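Local atomic coordinates of mandelate racemase/muconate lactonizing enzyme (Polaromonas sp., PDB entry 2OG9), a protein that probably catalyses racemisation or a related reaction of a carboxylate-bearing substrate, as a mandelate racemase-like member of the enolase superfamily. Residues L267-A270 / A271-G274; H273-L276 / I277-A281; M286-A289 / P290-G293. One frame throughout, in Å; residues are numbered along the deposited sequence.

Contact 1: L267-A270 / A271-G274; sequences LTSA and AEHG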
ATOM      1  N   LEU A 267     -23.634   3.740  14.325  1.00 23.37           N
ATOM      2  CA  LEU A 267     -22.360   4.062  14.958  1.00 22.19           C
ATOM      3  C   LEU A 267     -22.503   5.046  16.120  1.00 23.75           C
ATOM      4  O   LEU A 267     -23.379   5.908  16.108  1.00 20.86           O
ATOM      5  CB  LEU A 267     -21.386   4.587  13.894  1.00 20.81           C
ATOM      6  CG  LEU A 267     -21.257   3.637  12.691  1.00 23.42           C
ATOM      7  CD1 LEU A 267     -20.176   4.128  11.739  1.00 21.84           C
ATOM      8  CD2 LEU A 267     -20.928   2.227  13.186  1.00 24.06           C
ATOM      9  N   THR A 268     -21.636   4.913  17.120  1.00 22.18           N
ATOM     10  CA  THR A 268     -21.714   5.765  18.302  1.00 23.68           C
ATOM     11  C   THR A 268     -20.492   6.611  18.640  1.00 22.94           C
ATOM     12  O   THR A 268     -20.357   7.067  19.774  1.00 22.29           O
ATOM     13  CB  THR A 268     -22.062   4.918  19.549  1.00 23.16           C
ATOM     14  OG1 THR A 268     -21.063   3.907  19.738  1.00 23.57           O
ATOM     15  CG2 THR A 268     -23.407   4.244  19.373  1.00 21.64           C
ATOM     16  N   SER A 269     -19.598   6.827  17.680  1.00 23.15           N
ATOM     17  CA  SER A 269     -18.413   7.644  17.949  1.00 24.18           C
ATOM     18  C   SER A 269     -17.759   8.141  16.675  1.00 23.58           C
ATOM     19  O   SER A 269     -17.969   7.580  15.597  1.00 22.06           O
ATOM     20  CB  SER A 269     -17.377   6.854  18.765  1.00 27.03           C
ATOM     21  OG  SER A 269     -16.759   5.840  17.985  1.00 23.86           O
ATOM     22  N   ALA A 270     -16.959   9.193  16.805  1.00 23.28           N
ATOM     23  CA  ALA A 270     -16.263   9.762  15.659  1.00 25.65           C
ATOM     24  C   ALA A 270     -15.291   8.725  15.107  1.00 25.89           C
ATOM     25  O   ALA A 270     -15.112   8.613  13.894  1.00 25.10           O
ATOM     26  CB  ALA A 270     -15.510  11.027  16.073  1.00 24.62           C
ATOM     27  N   ALA A 271     -14.668   7.969  16.007  1.00 26.35           N
ATOM     28  CA  ALA A 271     -13.715   6.938  15.609  1.00 26.42           C
ATOM     29  C   ALA A 271     -14.341   5.867  14.708  1.00 27.20           C
ATOM     30  O   ALA A 271     -13.722   5.441  13.727  1.00 27.23           O
ATOM     31  CB  ALA A 271     -13.099   6.290  16.849  1.00 28.16           C
ATOM     32  N   GLU A 272     -15.556   5.426  15.030  1.00 24.75           N
ATOM     33  CA  GLU A 272     -16.217   4.408  14.213  1.00 25.04           C
ATOM     34  C   GLU A 272     -16.534   4.954  12.820  1.00 24.20           C
ATOM     35  O   GLU A 272     -16.401   4.241  11.824  1.00 23.34           O
ATOM     36  CB  GLU A 272     -17.511   3.920  14.878  1.00 27.42           C
ATOM     37  CG  GLU A 272     -17.322   3.295  16.259  1.00 32.15           C
ATOM     38  CD  GLU A 272     -18.583   2.604  16.756  1.00 34.89           C
ATOM     39  OE1 GLU A 272     -19.673   3.194  16.622  1.00 32.15           O
ATOM     40  OE2 GLU A 272     -18.484   1.472  17.283  1.00 37.82           O
ATOM     41  N   HIS A 273     -16.963   6.213  12.753  1.00 22.22           N
ATOM     42  CA  HIS A 273     -17.273   6.842  11.471  1.00 21.92           C
ATOM     43  C   HIS A 273     -15.985   7.010  10.681  1.00 22.87           C
ATOM     44  O   HIS A 273     -15.976   6.909   9.451  1.00 22.12           O
ATOM     45  CB  HIS A 273     -17.934   8.210  11.688  1.00 21.40           C
ATOM     46  CG  HIS A 273     -19.405   8.128  11.941  1.00 19.83           C
ATOM     47  ND1 HIS A 273     -20.332   8.039  10.924  1.00 18.62           N
ATOM     48  CD2 HIS A 273     -20.109   8.065  13.097  1.00 19.17           C
ATOM     49  CE1 HIS A 273     -21.542   7.922  11.441  1.00 20.42           C
ATOM     50  NE2 HIS A 273     -21.434   7.936  12.759  1.00 18.92           N
ATOM     51  N   GLY A 274     -14.896   7.261  11.397  1.00 22.87           N
ATOM     52  CA  GLY A 274     -13.614   7.423  10.742  1.00 24.87           C
ATOM     53  C   GLY A 274     -13.205   6.128  10.067  1.00 25.60           C
ATOM     54  O   GLY A 274     -12.664   6.137   8.965  1.00 23.40           O
TER
HETATM   55  O   HOH W   1     -24.112   7.661  13.874  1.00 21.88           O
HETATM   56  O   HOH W   2     -19.974   1.282  19.654  1.00 33.10           O
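The imidazole of H273 carries the CD1 methyl of L267 on one face, 3.9 Å from CD1 to the ring centroid and almost exactly above it, a CH-pi contact. At the ring edge, in its plane, lie S269 O, 3.3 Å from H273 CD2, and a water 2.9 Å from H273 NE2, which donates to L267 O. The leucine branch reaches over the ring because its CG stands anti to the carbonyl carbon (chi1 -53°) and the chain then runs on extended. I301 and V292 pack against the same histidine.

E272 sends an extended chain back along T268, the two side chains pointing the same way. Its OE1 takes the T268 N-H in a short, nearly straight bond, 2.7 Å from T268 N to E272 OE1 with 167° at the hydrogen, met nearly along the carboxylate C-O bond. OE2 is held by Y245 OH and by a second water, which links it to T268 OG1. The carboxylate is therefore gripped at both oxygens.

At the helix start S269 OG accepts from E272 N at 3.2 Å, and the same hydroxyl lies 3.1 Å from E272 CG. S269 O receives weak bonds from E272 N and H273 N, whereas A270 O and G274 N, 2.8 Å apart, form the first firm backbone bond of the helix. A negative glutamate in this opening turn would also suit the helix dipole.

S269 is thus the N-cap of helix 270-278, with the glutamate at N3 tying down the residue before the cap, at the end of the loop that follows strand 261-263 of the TIM barrel.

Contact 2: H273-L276 / I277-A281; sequences HGDL and IRHRA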
ATOM      1  N   HIS A 273     -16.963   6.213  12.753  1.00 22.22           N
ATOM      2  CA  HIS A 273     -17.273   6.842  11.471  1.00 21.92           C
ATOM      3  C   HIS A 273     -15.985   7.010  10.681  1.00 22.87           C
ATOM      4  O   HIS A 273     -15.976   6.909   9.451  1.00 22.12           O
ATOM      5  CB  HIS A 273     -17.934   8.210  11.688  1.00 21.40           C
ATOM      6  CG  HIS A 273     -19.405   8.128  11.941  1.00 19.83           C
ATOM      7  ND1 HIS A 273     -20.332   8.039  10.924  1.00 18.62           N
ATOM      8  CD2 HIS A 273     -20.109   8.065  13.097  1.00 19.17           C
ATOM      9  CE1 HIS A 273     -21.542   7.922  11.441  1.00 20.42           C
ATOM     10  NE2 HIS A 273     -21.434   7.936  12.759  1.00 18.92           N
ATOM     11  N   GLY A 274     -14.896   7.261  11.397  1.00 22.87           N
ATOM     12  CA  GLY A 274     -13.614   7.423  10.742  1.00 24.87           C
ATOM     13  C   GLY A 274     -13.205   6.128  10.067  1.00 25.60           C
ATOM     14  O   GLY A 274     -12.664   6.137   8.965  1.00 23.40           O
ATOM     15  N   ASP A 275     -13.479   5.005  10.724  1.00 26.48           N
ATOM     16  CA  ASP A 275     -13.122   3.703  10.178  1.00 28.18           C
ATOM     17  C   ASP A 275     -13.950   3.442   8.921  1.00 26.64           C
ATOM     18  O   ASP A 275     -13.432   2.989   7.900  1.00 25.34           O
ATOM     19  CB  ASP A 275     -13.369   2.617  11.229  1.00 32.41           C
ATOM     20  CG  ASP A 275     -12.630   1.328  10.920  1.00 38.15           C
ATOM     21  OD1 ASP A 275     -11.412   1.393  10.638  1.00 39.88           O
ATOM     22  OD2 ASP A 275     -13.264   0.251  10.971  1.00 41.95           O
ATOM     23  N   LEU A 276     -15.240   3.749   9.003  1.00 24.80           N
ATOM     24  CA  LEU A 276     -16.152   3.577   7.880  1.00 24.77           C
ATOM     25  C   LEU A 276     -15.656   4.414   6.694  1.00 23.67           C
ATOM     26  O   LEU A 276     -15.615   3.943   5.551  1.00 22.10           O
ATOM     27  CB  LEU A 276     -17.560   4.015   8.309  1.00 28.05           C
ATOM     28  CG  LEU A 276     -18.744   3.860   7.353  1.00 29.06           C
ATOM     29  CD1 LEU A 276     -20.054   4.081   8.113  1.00 29.63           C
ATOM     30  CD2 LEU A 276     -18.614   4.856   6.216  1.00 30.25           C
ATOM     31  N   ILE A 277     -15.259   5.651   6.977  1.00 20.91           N
ATOM     32  CA  ILE A 277     -14.764   6.567   5.951  1.00 21.86           C
ATOM     33  C   ILE A 277     -13.429   6.091   5.378  1.00 23.15           C
ATOM     34  O   ILE A 277     -13.166   6.259   4.191  1.00 23.52           O
ATOM     35  CB  ILE A 277     -14.610   8.001   6.527  1.00 22.46           C
ATOM     36  CG1 ILE A 277     -16.000   8.571   6.848  1.00 21.92           C
ATOM     37  CG2 ILE A 277     -13.856   8.901   5.540  1.00 20.92           C
ATOM     38  CD1 ILE A 277     -15.972   9.914   7.586  1.00 25.18           C
ATOM     39  N   ARG A 278     -12.592   5.497   6.223  1.00 24.48           N
ATOM     40  CA  ARG A 278     -11.297   4.991   5.777  1.00 26.19           C
ATOM     41  C   ARG A 278     -11.509   3.883   4.741  1.00 25.78           C
ATOM     42  O   ARG A 278     -10.756   3.768   3.775  1.00 24.12           O
ATOM     43  CB  ARG A 278     -10.505   4.458   6.976  1.00 30.12           C
ATOM     44  CG  ARG A 278      -9.100   3.969   6.648  1.00 34.35           C
ATOM     45  CD  ARG A 278      -8.328   3.640   7.924  1.00 35.77           C
ATOM     46  NE  ARG A 278      -8.900   2.511   8.654  1.00 38.16           N
ATOM     47  CZ  ARG A 278      -8.792   1.240   8.274  1.00 38.68           C
ATOM     48  NH1 ARG A 278      -8.127   0.929   7.170  1.00 40.13           N
ATOM     49  NH2 ARG A 278      -9.347   0.279   9.000  1.00 41.68           N
ATOM     50  N   HIS A 279     -12.548   3.074   4.942  1.00 23.43           N
ATOM     51  CA  HIS A 279     -12.872   1.987   4.022  1.00 24.94           C
ATOM     52  C   HIS A 279     -13.616   2.469   2.774  1.00 24.41           C
ATOM     53  O   HIS A 279     -13.788   1.701   1.826  1.00 22.86           O
ATOM     54  CB  HIS A 279     -13.771   0.943   4.701  1.00 26.27           C
ATOM     55  CG  HIS A 279     -13.060   0.034   5.652  1.00 28.76           C
ATOM     56  ND1 HIS A 279     -12.595   0.453   6.879  1.00 30.54           N
ATOM     57  CD2 HIS A 279     -12.764  -1.286   5.567  1.00 28.81           C
ATOM     58  CE1 HIS A 279     -12.046  -0.570   7.511  1.00 30.20           C
ATOM     59  NE2 HIS A 279     -12.135  -1.636   6.737  1.00 29.77           N
ATOM     60  N   ARG A 280     -14.056   3.727   2.776  1.00 23.53           N
ATOM     61  CA  ARG A 280     -14.841   4.271   1.667  1.00 25.38           C
ATOM     62  C   ARG A 280     -16.078   3.372   1.581  1.00 23.57           C
ATOM     63  O   ARG A 280     -16.466   2.906   0.514  1.00 22.10           O
ATOM     64  CB  ARG A 280     -14.044   4.231   0.358  1.00 30.19           C
ATOM     65  CG  ARG A 280     -12.789   5.092   0.395  1.00 36.80           C
ATOM     66  CD  ARG A 280     -11.962   4.988  -0.886  1.00 43.33           C
ATOM     67  NE  ARG A 280     -12.698   5.442  -2.063  1.00 49.59           N
ATOM     68  CZ  ARG A 280     -12.130   5.779  -3.218  1.00 51.03           C
ATOM     69  NH1 ARG A 280     -10.811   5.718  -3.355  1.00 51.29           N
ATOM     70  NH2 ARG A 280     -12.881   6.177  -4.237  1.00 51.38           N
ATOM     71  N   ALA A 281     -16.694   3.155   2.737  1.00 21.33           N
ATOM     72  CA  ALA A 281     -17.850   2.282   2.860  1.00 21.28           C
ATOM     73  C   ALA A 281     -19.209   2.954   2.708  1.00 21.88           C
ATOM     74  O   ALA A 281     -20.240   2.288   2.811  1.00 22.78           O
ATOM     75  CB  ALA A 281     -17.786   1.556   4.200  1.00 22.68           C
TER
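D275 O is gripped by two donors of one residue, H279 N and H279 ND1, which approach from opposite faces of its carbonyl plane. The ring bond is the shorter, 2.9 Å from H279 ND1 to D275 O, and fairly straight at 160°; the donor stands above the carbonyl plane, while the oxygen lies close to the plane of the imidazole, at its edge. The ND1 bond fixes the ring's rotation and turns it back over the last helical turn, where H247 meets it as well.

The D275 side chain points the same way as that of R278 and lies beside it. Their salt bridge runs from R278 NH2 to D275 OD1, 2.9 Å, on the syn side of the carboxylate, with R278 NE adding a weak bond to the same oxygen. The arginine reaches it by bending at chi3 (65°) after an extended start, the two flat groups being 44° apart; H279 ND1 lies over one face of the guanidinium, toward its rim. The other carboxylate oxygen, OD2, bonds to H247 ND1. With an alanine in place of D275, R278 would probably lose its anionic mate and H247 this acceptor.

R280 leaves helical angles in a Schellman motif, with positive phi; A281 N bonds to L276 O at 3.1 Å while R280 N bonds to I277 O. The reversal brings A281 CB within 4.0 Å of L276 CD2, an apolar contact, and L276 also packs on L285.

R278 also lies close to R278 of the second subunit. The carboxylate of D275 is therefore likely to soften a like-charge meeting at that interface, besides linking the end of helix 270-278 to helix 247-256 through H247.

Contact 3: M286-A289 / P290-G293; sequences MPDA and PRVG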
HETATM    1  N   MSE A 286     -24.392   8.613   7.408  1.00 16.10           N
HETATM    2  CA  MSE A 286     -25.558   8.948   8.217  1.00 16.74           C
HETATM    3  C   MSE A 286     -25.310   9.051   9.710  1.00 15.84           C
HETATM    4  O   MSE A 286     -25.846   8.270  10.499  1.00 16.88           O
HETATM    5  CB  MSE A 286     -26.669   7.932   7.944  1.00 20.12           C
HETATM    6  CG  MSE A 286     -27.019   7.830   6.469  1.00 25.45           C
HETATM    7 SE   MSE A 286     -28.553   6.687   6.179  1.00 50.49          SE
HETATM    8  CE  MSE A 286     -29.983   7.917   6.702  1.00 29.06           C
ATOM      9  N   PRO A 287     -24.503  10.033  10.125  1.00 16.73           N
ATOM     10  CA  PRO A 287     -24.213  10.209  11.547  1.00 17.78           C
ATOM     11  C   PRO A 287     -25.463  10.665  12.288  1.00 17.72           C
ATOM     12  O   PRO A 287     -26.317  11.347  11.720  1.00 16.15           O
ATOM     13  CB  PRO A 287     -23.113  11.262  11.543  1.00 16.75           C
ATOM     14  CG  PRO A 287     -23.470  12.108  10.362  1.00 18.87           C
ATOM     15  CD  PRO A 287     -23.845  11.074   9.316  1.00 16.88           C
ATOM     16  N   ASP A 288     -25.569  10.259  13.547  1.00 15.97           N
ATOM     17  CA  ASP A 288     -26.692  10.605  14.412  1.00 17.64           C
ATOM     18  C   ASP A 288     -26.058  11.380  15.568  1.00 17.12           C
ATOM     19  O   ASP A 288     -25.398  10.789  16.423  1.00 14.96           O
ATOM     20  CB  ASP A 288     -27.350   9.308  14.908  1.00 18.88           C
ATOM     21  CG  ASP A 288     -28.513   9.549  15.854  1.00 22.66           C
ATOM     22  OD1 ASP A 288     -28.514  10.573  16.568  1.00 22.62           O
ATOM     23  OD2 ASP A 288     -29.419   8.691  15.901  1.00 22.22           O
ATOM     24  N   ALA A 289     -26.240  12.700  15.587  1.00 16.14           N
ATOM     25  CA  ALA A 289     -25.641  13.537  16.625  1.00 18.38           C
ATOM     26  C   ALA A 289     -25.813  13.011  18.056  1.00 20.01           C
ATOM     27  O   ALA A 289     -24.828  12.753  18.745  1.00 19.78           O
ATOM     28  CB  ALA A 289     -26.168  14.974  16.516  1.00 18.75           C
ATOM     29  N   PRO A 290     -27.062  12.848  18.524  1.00 22.21           N
ATOM     30  CA  PRO A 290     -27.277  12.344  19.887  1.00 22.95           C
ATOM     31  C   PRO A 290     -26.586  11.004  20.143  1.00 22.53           C
ATOM     32  O   PRO A 290     -26.044  10.760  21.218  1.00 23.41           O
ATOM     33  CB  PRO A 290     -28.797  12.220  19.975  1.00 22.77           C
ATOM     34  CG  PRO A 290     -29.278  13.311  19.075  1.00 25.11           C
ATOM     35  CD  PRO A 290     -28.345  13.193  17.883  1.00 23.95           C
ATOM     36  N   ARG A 291     -26.605  10.135  19.141  1.00 21.91           N
ATOM     37  CA  ARG A 291     -26.003   8.820  19.278  1.00 22.55           C
ATOM     38  C   ARG A 291     -24.469   8.813  19.330  1.00 20.16           C
ATOM     39  O   ARG A 291     -23.879   7.940  19.963  1.00 19.13           O
ATOM     40  CB  ARG A 291     -26.493   7.915  18.142  1.00 24.49           C
ATOM     41  CG  ARG A 291     -26.119   6.456  18.319  1.00 31.16           C
ATOM     42  CD  ARG A 291     -26.867   5.552  17.344  1.00 35.50           C
ATOM     43  NE  ARG A 291     -28.316   5.609  17.528  1.00 38.89           N
ATOM     44  CZ  ARG A 291     -29.159   4.687  17.072  1.00 40.65           C
ATOM     45  NH1 ARG A 291     -28.693   3.638  16.407  1.00 42.86           N
ATOM     46  NH2 ARG A 291     -30.463   4.804  17.285  1.00 41.50           N
ATOM     47  N   VAL A 292     -23.824   9.778  18.681  1.00 17.79           N
ATOM     48  CA  VAL A 292     -22.362   9.819  18.668  1.00 18.21           C
ATOM     49  C   VAL A 292     -21.750  10.690  19.764  1.00 18.24           C
ATOM     50  O   VAL A 292     -20.530  10.790  19.872  1.00 15.87           O
ATOM     51  CB  VAL A 292     -21.811  10.292  17.291  1.00 19.38           C
ATOM     52  CG1 VAL A 292     -22.314   9.373  16.189  1.00 18.52           C
ATOM     53  CG2 VAL A 292     -22.218  11.729  17.020  1.00 18.70           C
ATOM     54  N   GLY A 293     -22.591  11.325  20.573  1.00 17.35           N
ATOM     55  CA  GLY A 293     -22.070  12.152  21.648  1.00 18.46           C
ATOM     56  C   GLY A 293     -22.337  13.640  21.542  1.00 18.63           C
ATOM     57  O   GLY A 293     -21.703  14.433  22.237  1.00 18.48           O
TER
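R291 N meets D288 OD1 from high above the carboxylate plane, 68° out of it, yet the N-H points well at the oxygen, 163° at the hydrogen and 3.2 Å between the two atoms. This bond makes D288 the N-cap of the short helix 289-292. With CG anti to its own backbone N (chi1 178°), the aspartate brings its carboxylate over the R291 side of the first turn, CG 3.5 Å from R291 CB.

Its other oxygen, OD2, forms a long salt bridge, 3.7 Å to R291 NE; OD2 lies well out of the guanidinium plane, and no N-H points at it. The stronger polar partner of both groups is Y67 OH, which bonds to D288 OD2 and R291 NH2 alike.

Behind the cap, V292 N bonds to D288 O at 2.9 Å and weakly to A289 O. P290 sits within the opening turn, where its missing N-H costs no helical bond. The turn closes in a Schellman motif at G293, whose N gives a weak bond to A289 O; its positive phi (114°) would drive a side chain into the carbonyl oxygen of V292.

Directed N-H bonding thus fixes the cap, while the long D288-R291 pair probably adds little directional hold, and the Y67 hydroxyl joins both groups in this buried setting.

Overall arrangement
Contacts 1 and 2 occupy the two ends of helix 270-278, their centres about 9 Å apart, and share H273 and G274; L267 CD1 touches L276 CD1 at 3.6 Å between them. Contact 3 follows the next barrel strand, 284-285, its centre about 9 Å from that of contact 1 and about 15 Å from that of contact 2. H273 spans the units: its CE1 packs 3.5 Å from P287 CA. In this superfamily the active site lies at the C-terminal ends of the barrel strands, where 286-289 begins and the loop leading to 267-270 leaves strand 261-263. Contact 2 lies about 19 Å from the chain centre, the R280 side chain about 9 Å from a bound calcium ion.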